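Local coordinates for protein HP1028 (Helicobacter pylori, PDB 4INN) that adopts the lipocalin fold and probably binds or carries a small ligand whose natural identity is unknown, at residues A[54-68]-A[165-177]. The protein carries 1 engineered substitution. Sequence-based numbering, arbitrary orientation.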
# COMPACT_ATOMS: atom_id res chain seq x y z
N GLU A 54 0.95 0.39 5.62
CA GLU A 54 1.55 1.66 6.02
C GLU A 54 2.18 2.43 4.88
O GLU A 54 3.04 1.92 4.19
CB GLU A 54 2.63 1.44 7.08
CG GLU A 54 3.32 2.74 7.51
CD GLU A 54 4.06 2.64 8.83
OE1 GLU A 54 4.20 1.51 9.36
OE2 GLU A 54 4.51 3.69 9.34
N PHE A 55 1.80 3.70 4.74
CA PHE A 55 2.43 4.61 3.78
C PHE A 55 3.56 5.37 4.50
O PHE A 55 3.40 5.74 5.66
CB PHE A 55 1.42 5.61 3.20
CG PHE A 55 0.54 5.06 2.12
CD1 PHE A 55 0.74 5.40 0.80
CD2 PHE A 55 -0.55 4.27 2.43
CE1 PHE A 55 -0.08 4.93 -0.22
CE2 PHE A 55 -1.38 3.79 1.43
CZ PHE A 55 -1.15 4.13 0.10
N PHE A 56 4.67 5.61 3.81
CA PHE A 56 5.76 6.45 4.35
C PHE A 56 6.45 7.25 3.25
O PHE A 56 6.31 6.88 2.08
CB PHE A 56 6.78 5.58 5.13
CG PHE A 56 7.55 4.59 4.27
CD1 PHE A 56 8.83 4.85 3.86
CD2 PHE A 56 6.99 3.37 3.91
CE1 PHE A 56 9.54 3.92 3.09
CE2 PHE A 56 7.69 2.44 3.13
CZ PHE A 56 8.97 2.71 2.73
N GLU A 57 7.14 8.36 3.57
CA GLU A 57 7.93 9.10 2.54
C GLU A 57 9.40 8.78 2.60
O GLU A 57 9.92 8.45 3.64
CB GLU A 57 7.71 10.64 2.52
CG GLU A 57 8.51 11.51 3.49
CD GLU A 57 10.04 11.65 3.22
OE1 GLU A 57 10.50 12.06 2.11
OE2 GLU A 57 10.83 11.40 4.19
N HIS A 58 10.07 8.91 1.48
CA HIS A 58 11.51 8.75 1.43
C HIS A 58 12.02 9.43 0.18
O HIS A 58 11.50 9.19 -0.91
CB HIS A 58 11.86 7.27 1.42
CG HIS A 58 13.29 6.98 1.05
ND1 HIS A 58 14.33 7.06 1.96
CD2 HIS A 58 13.84 6.59 -0.12
CE1 HIS A 58 15.46 6.77 1.35
NE2 HIS A 58 15.19 6.47 0.09
N ASN A 59 13.02 10.30 0.34
CA ASN A 59 13.58 11.08 -0.75
C ASN A 59 12.49 11.84 -1.50
O ASN A 59 12.52 11.95 -2.73
CB ASN A 59 14.42 10.20 -1.68
CG ASN A 59 15.64 9.61 -0.98
OD1 ASN A 59 16.22 8.60 -1.42
ND2 ASN A 59 16.05 10.23 0.11
N GLY A 60 11.52 12.33 -0.72
CA GLY A 60 10.41 13.13 -1.22
C GLY A 60 9.21 12.44 -1.87
O GLY A 60 8.24 13.11 -2.23
N LYS A 61 9.27 11.12 -2.06
CA LYS A 61 8.16 10.38 -2.65
C LYS A 61 7.58 9.44 -1.61
O LYS A 61 8.25 9.12 -0.62
CB LYS A 61 8.59 9.58 -3.87
CG LYS A 61 9.41 10.32 -4.93
CD LYS A 61 9.82 9.34 -6.02
CE LYS A 61 10.94 9.87 -6.89
NZ LYS A 61 10.42 10.70 -8.01
N PHE A 62 6.36 8.97 -1.87
CA PHE A 62 5.63 8.11 -0.94
C PHE A 62 5.59 6.68 -1.39
O PHE A 62 5.54 6.41 -2.59
CB PHE A 62 4.24 8.69 -0.68
CG PHE A 62 4.32 10.06 -0.08
CD1 PHE A 62 4.36 10.22 1.31
CD2 PHE A 62 4.51 11.19 -0.90
CE1 PHE A 62 4.49 11.48 1.84
CE2 PHE A 62 4.65 12.45 -0.34
CZ PHE A 62 4.65 12.60 1.03
N TYR A 63 5.65 5.79 -0.41
CA TYR A 63 5.73 4.36 -0.63
C TYR A 63 4.76 3.68 0.33
O TYR A 63 4.33 4.31 1.27
CB TYR A 63 7.16 3.88 -0.31
CG TYR A 63 8.25 4.48 -1.14
CD1 TYR A 63 8.79 3.79 -2.21
CD2 TYR A 63 8.75 5.75 -0.85
CE1 TYR A 63 9.78 4.34 -2.99
CE2 TYR A 63 9.75 6.31 -1.61
CZ TYR A 63 10.26 5.60 -2.67
OH TYR A 63 11.24 6.17 -3.43
N ALA A 64 4.47 2.39 0.13
CA ALA A 64 3.72 1.62 1.11
C ALA A 64 4.16 0.15 1.20
O ALA A 64 4.59 -0.44 0.19
CB ALA A 64 2.23 1.68 0.80
N TYR A 65 4.02 -0.43 2.40
CA TYR A 65 4.28 -1.87 2.61
C TYR A 65 3.12 -2.47 3.40
O TYR A 65 2.33 -1.75 3.98
CB TYR A 65 5.61 -2.10 3.33
CG TYR A 65 5.58 -1.71 4.80
CD1 TYR A 65 5.16 -2.61 5.76
CD2 TYR A 65 5.97 -0.45 5.22
CE1 TYR A 65 5.13 -2.27 7.10
CE2 TYR A 65 5.93 -0.10 6.57
CZ TYR A 65 5.49 -1.01 7.50
OH TYR A 65 5.42 -0.66 8.82
N GLY A 66 2.98 -3.80 3.41
CA GLY A 66 1.84 -4.45 4.06
C GLY A 66 2.21 -4.89 5.47
O GLY A 66 3.32 -5.34 5.69
N ILE A 67 1.30 -4.75 6.41
CA ILE A 67 1.58 -5.12 7.78
C ILE A 67 1.01 -6.51 8.07
O ILE A 67 1.75 -7.43 8.38
CB ILE A 67 1.00 -4.05 8.74
CG1 ILE A 67 1.84 -2.77 8.63
CG2 ILE A 67 0.93 -4.56 10.18
CD1 ILE A 67 1.20 -1.60 9.31
N SER A 68 -0.30 -6.64 7.93
CA SER A 68 -0.99 -7.93 8.07
C SER A 68 -2.39 -7.83 7.47
O SER A 68 -2.88 -6.73 7.18
CB SER A 68 -1.10 -8.36 9.54
OG SER A 68 -1.75 -7.35 10.32
N LEU A 165 -1.02 -3.63 15.99
CA LEU A 165 -0.36 -3.68 14.70
C LEU A 165 1.10 -3.42 14.91
O LEU A 165 1.48 -2.51 15.66
CB LEU A 165 -0.94 -2.64 13.72
CG LEU A 165 -2.44 -2.80 13.40
CD1 LEU A 165 -2.84 -1.78 12.34
CD2 LEU A 165 -2.78 -4.23 13.00
N LYS A 166 1.91 -4.25 14.25
CA LYS A 166 3.35 -4.08 14.20
C LYS A 166 3.80 -3.08 13.14
O LYS A 166 3.55 -3.25 11.94
CB LYS A 166 3.97 -5.41 13.87
CG LYS A 166 5.48 -5.42 14.05
CD LYS A 166 6.16 -6.16 12.95
CE LYS A 166 7.02 -7.25 13.49
NZ LYS A 166 8.45 -6.96 13.31
N ARG A 167 4.48 -2.03 13.59
CA ARG A 167 5.14 -1.07 12.72
C ARG A 167 6.60 -1.53 12.52
O ARG A 167 7.41 -1.53 13.45
CB ARG A 167 5.05 0.36 13.30
CG ARG A 167 3.67 1.02 13.17
CD ARG A 167 3.74 2.38 12.50
NE ARG A 167 4.23 3.40 13.44
CZ ARG A 167 4.95 4.48 13.12
NH1 ARG A 167 5.29 4.73 11.86
NH2 ARG A 167 5.34 5.33 14.08
N PHE A 168 6.90 -1.92 11.28
CA PHE A 168 8.19 -2.48 10.87
C PHE A 168 9.21 -1.37 10.79
O PHE A 168 8.87 -0.26 10.44
CB PHE A 168 8.07 -3.14 9.48
CG PHE A 168 7.30 -4.43 9.47
CD1 PHE A 168 5.95 -4.45 9.72
CD2 PHE A 168 7.94 -5.63 9.18
CE1 PHE A 168 5.25 -5.67 9.69
CE2 PHE A 168 7.25 -6.84 9.16
CZ PHE A 168 5.91 -6.87 9.42
N ASN A 169 10.47 -1.65 11.05
CA ASN A 169 11.43 -0.56 10.86
C ASN A 169 11.68 -0.32 9.38
O ASN A 169 11.64 -1.24 8.53
CB ASN A 169 12.71 -0.70 11.70
CG ASN A 169 13.85 -1.24 10.92
OD1 ASN A 169 13.69 -2.21 10.23
ND2 ASN A 169 15.01 -0.66 11.08
N LEU A 170 11.91 0.95 9.09
CA LEU A 170 11.75 1.46 7.75
C LEU A 170 13.00 1.41 6.95
O LEU A 170 12.92 1.34 5.74
CB LEU A 170 11.22 2.88 7.79
CG LEU A 170 9.77 2.93 8.29
CD1 LEU A 170 9.34 4.38 8.41
CD2 LEU A 170 8.81 2.16 7.39
N ASP A 171 14.15 1.43 7.60
CA ASP A 171 15.42 1.20 6.89
C ASP A 171 15.42 -0.20 6.28
O ASP A 171 15.80 -0.39 5.15
CB ASP A 171 16.62 1.38 7.84
CG ASP A 171 16.91 2.85 8.17
OD1 ASP A 171 16.05 3.77 7.93
OD2 ASP A 171 18.02 3.09 8.70
N GLU A 172 14.97 -1.17 7.05
CA GLU A 172 14.94 -2.55 6.61
C GLU A 172 13.91 -2.72 5.50
O GLU A 172 14.18 -3.37 4.50
CB GLU A 172 14.60 -3.40 7.81
CG GLU A 172 14.89 -4.88 7.73
CD GLU A 172 14.48 -5.61 9.03
OE1 GLU A 172 13.92 -6.73 8.91
OE2 GLU A 172 14.70 -5.06 10.14
N VAL A 173 12.75 -2.10 5.68
CA VAL A 173 11.69 -2.07 4.65
C VAL A 173 12.16 -1.39 3.37
O VAL A 173 11.83 -1.84 2.28
CB VAL A 173 10.43 -1.33 5.16
CG1 VAL A 173 9.44 -1.07 4.04
CG2 VAL A 173 9.75 -2.12 6.25
N LEU A 174 12.91 -0.31 3.48
CA LEU A 174 13.55 0.30 2.29
C LEU A 174 14.50 -0.60 1.48
O LEU A 174 14.49 -0.54 0.26
CB LEU A 174 14.31 1.56 2.69
CG LEU A 174 13.41 2.75 3.01
CD1 LEU A 174 14.20 3.80 3.81
CD2 LEU A 174 12.82 3.30 1.71
N LYS A 175 15.31 -1.44 2.13
CA LYS A 175 16.21 -2.37 1.41
C LYS A 175 15.43 -3.32 0.51
O LYS A 175 15.95 -3.95 -0.40
CB LYS A 175 17.07 -3.20 2.38
CG LYS A 175 18.07 -2.40 3.22
CD LYS A 175 19.06 -3.32 3.94
CE LYS A 175 19.17 -3.04 5.44
NZ LYS A 175 19.58 -1.63 5.75
N THR A 176 14.14 -3.36 0.76
CA THR A 176 13.19 -4.24 0.09
C THR A 176 12.78 -3.74 -1.31
O THR A 176 12.11 -4.45 -2.05
CB THR A 176 11.99 -4.37 1.07
OG1 THR A 176 11.93 -5.70 1.60
CG2 THR A 176 10.71 -3.95 0.46
N ILE A 177 13.18 -2.52 -1.68
CA ILE A 177 13.02 -2.04 -3.05
C ILE A 177 14.19 -2.61 -3.86
O ILE A 177 15.31 -2.08 -3.84
CB ILE A 177 13.05 -0.49 -3.16
CG1 ILE A 177 12.03 0.16 -2.22
CG2 ILE A 177 12.77 -0.07 -4.59
CD1 ILE A 177 12.41 1.55 -1.76
O HOH W 1 6.78 1.47 10.58
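The F56 and Y65 rings meet L170, V173 and L174 where the C-terminal helix 170-174 packs across the antiparallel hairpin 51-58/61-69 of a lipocalin-type β-barrel. The helix runs nearly at right angles to strand 54-58, at 83°. The rings form the tight part. The F56 ring is sandwiched, with CB of Y63 on one face and CD2 of L170 on the other, while L174 CD2 meets its edge, 3.6 Å from F56 CE1. V173 sets CG2 over the centre of the Y65 ring, and its CG1 lies 3.7 Å from Y65 CD2. A chi1 of 72° puts Y65 CG between its backbone N and carbonyl carbon, and the ring's CE1 comes within 3.5 Å of F168 CD1, the two ring planes inclined at 71°. The methyl I67 CG2 lies 3.4 Å from K166 O. Packing thins toward the hairpin turn, where L174 CD2 covers one face of the partly exposed H58 imidazole and I177, at the surface, reaches Y63 through CD1 alone. The other end is polar: buried E54, its chain extended past CG, meets solvent-exposed R167, the two side chains crossing at about a right angle; R167 also touches I39 of strand 38-41. A water donates to both E54 OE1 and F168 O, linking strand and loop. The second carboxylate oxygen, E54 OE2, receives R167 NH1 on its syn lone pair at 2.8 Å, in a salt bridge close to the guanidinium plane.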